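Local coordinates for protein putative sarcosine dimethylglycine methyltransferase (Galdieria sulphuraria, PDB 2O57) that probably transfers methyl groups from S-adenosylmethionine to sarcosine and dimethylglycine, at residues A[190-195]-A[211-216]. Numbering follows the deposited sequence.
Sequences KEDGID and MGSLGL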
ATOM      1  N   LYS A 190     -13.151   0.052   8.303  1.00 11.36           N
ATOM      2  CA  LYS A 190     -12.868  -0.793   9.439  1.00 11.35           C
ATOM      3  C   LYS A 190     -11.899  -1.893   8.988  1.00 12.08           C
ATOM      4  O   LYS A 190     -11.826  -2.250   7.789  1.00 11.64           O
ATOM      5  CB  LYS A 190     -14.162  -1.374  10.064  1.00 11.09           C
ATOM      6  CG  LYS A 190     -14.914  -2.422   9.201  1.00 12.01           C
ATOM      7  CD  LYS A 190     -16.226  -2.951   9.891  1.00 12.24           C
ATOM      8  CE  LYS A 190     -16.563  -4.353   9.386  1.00 15.77           C
ATOM      9  NZ  LYS A 190     -17.940  -4.806   9.793  1.00 18.52           N
ATOM     10  N   GLU A 191     -11.113  -2.392   9.941  1.00 13.53           N
ATOM     11  CA  GLU A 191     -10.284  -3.575   9.704  1.00 15.73           C
ATOM     12  C   GLU A 191     -11.163  -4.806   9.461  1.00 15.44           C
ATOM     13  O   GLU A 191     -12.214  -4.960  10.104  1.00 15.03           O
ATOM     14  CB  GLU A 191      -9.353  -3.802  10.904  1.00 15.53           C
ATOM     15  CG  GLU A 191      -8.303  -2.715  11.035  1.00 17.02           C
ATOM     16  CD  GLU A 191      -7.064  -3.032  10.228  1.00 17.77           C
ATOM     17  OE1 GLU A 191      -7.077  -4.072   9.521  1.00 19.11           O
ATOM     18  OE2 GLU A 191      -6.082  -2.268  10.318  1.00 16.75           O
ATOM     19  N   ASP A 192     -10.743  -5.672   8.532  1.00 16.93           N
ATOM     20  CA  ASP A 192     -11.410  -6.980   8.326  1.00 18.51           C
ATOM     21  C   ASP A 192     -11.557  -7.701   9.656  1.00 19.01           C
ATOM     22  O   ASP A 192     -10.632  -7.719  10.459  1.00 17.97           O
ATOM     23  CB  ASP A 192     -10.622  -7.920   7.393  1.00 19.03           C
ATOM     24  CG  ASP A 192     -10.466  -7.396   5.972  1.00 21.17           C
ATOM     25  OD1 ASP A 192     -11.343  -6.699   5.444  1.00 21.09           O
ATOM     26  OD2 ASP A 192      -9.425  -7.723   5.359  1.00 26.00           O
ATOM     27  N   GLY A 193     -12.717  -8.308   9.874  1.00 21.27           N
ATOM     28  CA  GLY A 193     -12.975  -9.083  11.105  1.00 24.00           C
ATOM     29  C   GLY A 193     -13.492  -8.283  12.292  1.00 25.74           C
ATOM     30  O   GLY A 193     -13.739  -8.836  13.350  1.00 24.98           O
ATOM     31  N   ILE A 194     -13.663  -6.973  12.115  1.00 28.37           N
ATOM     32  CA  ILE A 194     -14.230  -6.115  13.158  1.00 30.29           C
ATOM     33  C   ILE A 194     -15.749  -6.093  12.976  1.00 32.17           C
ATOM     34  O   ILE A 194     -16.238  -5.729  11.907  1.00 33.34           O
ATOM     35  CB  ILE A 194     -13.585  -4.700  13.160  1.00 31.65           C
ATOM     36  CG1 ILE A 194     -12.244  -4.701  13.915  1.00 32.82           C
ATOM     37  CG2 ILE A 194     -14.475  -3.643  13.896  1.00 29.97           C
ATOM     38  CD1 ILE A 194     -11.161  -5.500  13.316  1.00 37.85           C
ATOM     39  N   ASP A 195     -16.498  -6.530  13.988  1.00 32.33           N
ATOM     40  CA  ASP A 195     -17.956  -6.472  13.888  1.00 33.56           C
ATOM     41  C   ASP A 195     -18.418  -5.037  14.058  1.00 33.62           C
ATOM     42  O   ASP A 195     -17.797  -4.274  14.803  1.00 34.67           O
ATOM     43  CB  ASP A 195     -18.649  -7.342  14.934  1.00 33.49           C
ATOM     44  CG  ASP A 195     -20.124  -7.585  14.598  1.00 33.73           C
ATOM     45  OD1 ASP A 195     -20.419  -8.463  13.754  1.00 32.91           O
ATOM     46  OD2 ASP A 195     -20.987  -6.887  15.169  1.00 36.04           O
HETATM   47  N   MSE A 211     -19.583  -0.353   7.964  1.00 22.15           N
HETATM   48  CA  MSE A 211     -18.481   0.310   7.309  1.00 19.28           C
HETATM   49  C   MSE A 211     -17.898  -0.601   6.232  1.00 18.59           C
HETATM   50  O   MSE A 211     -18.034  -1.813   6.324  1.00 18.44           O
HETATM   51  CB  MSE A 211     -17.413   0.602   8.363  1.00 20.25           C
HETATM   52  CG  MSE A 211     -16.593   1.779   8.046  1.00 19.28           C
HETATM   53 SE   MSE A 211     -15.503   2.338   9.506  1.00 14.73          SE
HETATM   54  CE  MSE A 211     -14.605   3.537   8.505  1.00 21.49           C
ATOM     55  N   GLY A 212     -17.253  -0.010   5.223  1.00 17.11           N
ATOM     56  CA  GLY A 212     -16.453  -0.773   4.268  1.00 14.96           C
ATOM     57  C   GLY A 212     -15.225  -1.397   4.918  1.00 14.05           C
ATOM     58  O   GLY A 212     -14.839  -1.013   6.011  1.00 12.92           O
ATOM     59  N   SER A 213     -14.646  -2.402   4.251  1.00 14.83           N
ATOM     60  CA  SER A 213     -13.359  -3.010   4.647  1.00 13.77           C
ATOM     61  C   SER A 213     -12.725  -3.606   3.378  1.00 14.41           C
ATOM     62  O   SER A 213     -13.428  -3.831   2.363  1.00 13.88           O
ATOM     63  CB  SER A 213     -13.569  -4.134   5.679  1.00 13.72           C
ATOM     64  OG  SER A 213     -14.366  -5.155   5.112  1.00 12.74           O
ATOM     65  N   LEU A 214     -11.410  -3.826   3.424  1.00 12.89           N
ATOM     66  CA  LEU A 214     -10.699  -4.374   2.270  1.00 13.41           C
ATOM     67  C   LEU A 214     -11.296  -5.708   1.819  1.00 13.62           C
ATOM     68  O   LEU A 214     -11.428  -5.940   0.619  1.00 12.80           O
ATOM     69  CB  LEU A 214      -9.200  -4.528   2.576  1.00 12.22           C
ATOM     70  CG  LEU A 214      -8.386  -3.237   2.759  1.00 11.93           C
ATOM     71  CD1 LEU A 214      -6.975  -3.561   3.234  1.00 11.62           C
ATOM     72  CD2 LEU A 214      -8.326  -2.409   1.413  1.00 10.02           C
ATOM     73  N   GLY A 215     -11.660  -6.566   2.778  1.00 12.18           N
ATOM     74  CA  GLY A 215     -12.211  -7.886   2.434  1.00 12.98           C
ATOM     75  C   GLY A 215     -13.566  -7.754   1.747  1.00 13.46           C
ATOM     76  O   GLY A 215     -13.834  -8.435   0.746  1.00 12.53           O
ATOM     77  N   LEU A 216     -14.422  -6.872   2.272  1.00 12.20           N
ATOM     78  CA  LEU A 216     -15.752  -6.683   1.657  1.00 13.22           C
ATOM     79  C   LEU A 216     -15.642  -6.100   0.236  1.00 12.40           C
ATOM     80  O   LEU A 216     -16.264  -6.606  -0.692  1.00 11.13           O
ATOM     81  CB  LEU A 216     -16.658  -5.787   2.497  1.00 12.26           C
ATOM     82  CG  LEU A 216     -18.033  -5.413   1.905  1.00 11.82           C
ATOM     83  CD1 LEU A 216     -18.967  -6.615   1.632  1.00 11.18           C
ATOM     84  CD2 LEU A 216     -18.717  -4.411   2.885  1.00 13.45           C
TER
HETATM   85  O   HOH W   1     -10.047  -3.124   5.872  1.00 22.10           O
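D192 reaches over the start of helix 214-223 and sets OD1 on the amide of G215, with 2.7 Å from D192 OD1 to G215 N. The amide meets the syn side of the carboxylate, about 20° out of its plane. With CG anti to the carbonyl carbon (chi1 -63°), the acid stands beside its own backbone N, and OD1 also touches the CB of S213; a bond from S213 OG to the same oxygen would be weak at best. S213 is the N-cap, its OG accepting a weak bond from L216 N, so two side chains from different segments serve the first turn's amides. A water completes the set, accepting from L214 N and donating to K190 O.

Two residues earlier in each segment, the side chains of K190 and M211, a selenomethionine, slide past each other in opposite directions. K190 CG and CD each lie 4.0 Å from M211 CB, while M211 SE sits 3.5 Å from K190 N. K190 N donates to G212 O at 3.0 Å, nearly in line with the carbonyl. Beyond CG the lysine runs extended, carrying NZ to a salt bridge with D210. Cutting K190 back to an alanine is likely to leave D210 without its charged mate and M211 CB without its neighbour. E191 forms a salt bridge through OE1 with R218 of the second subunit.

The loop leaving strand 181-190, with its type II turn E191-I194, thus supplies D192 as a second acceptor beside the S213 N-cap, where the chain crosses through helix 214-223 toward strand 226-233 in a class I, Rossmann-like methyltransferase fold.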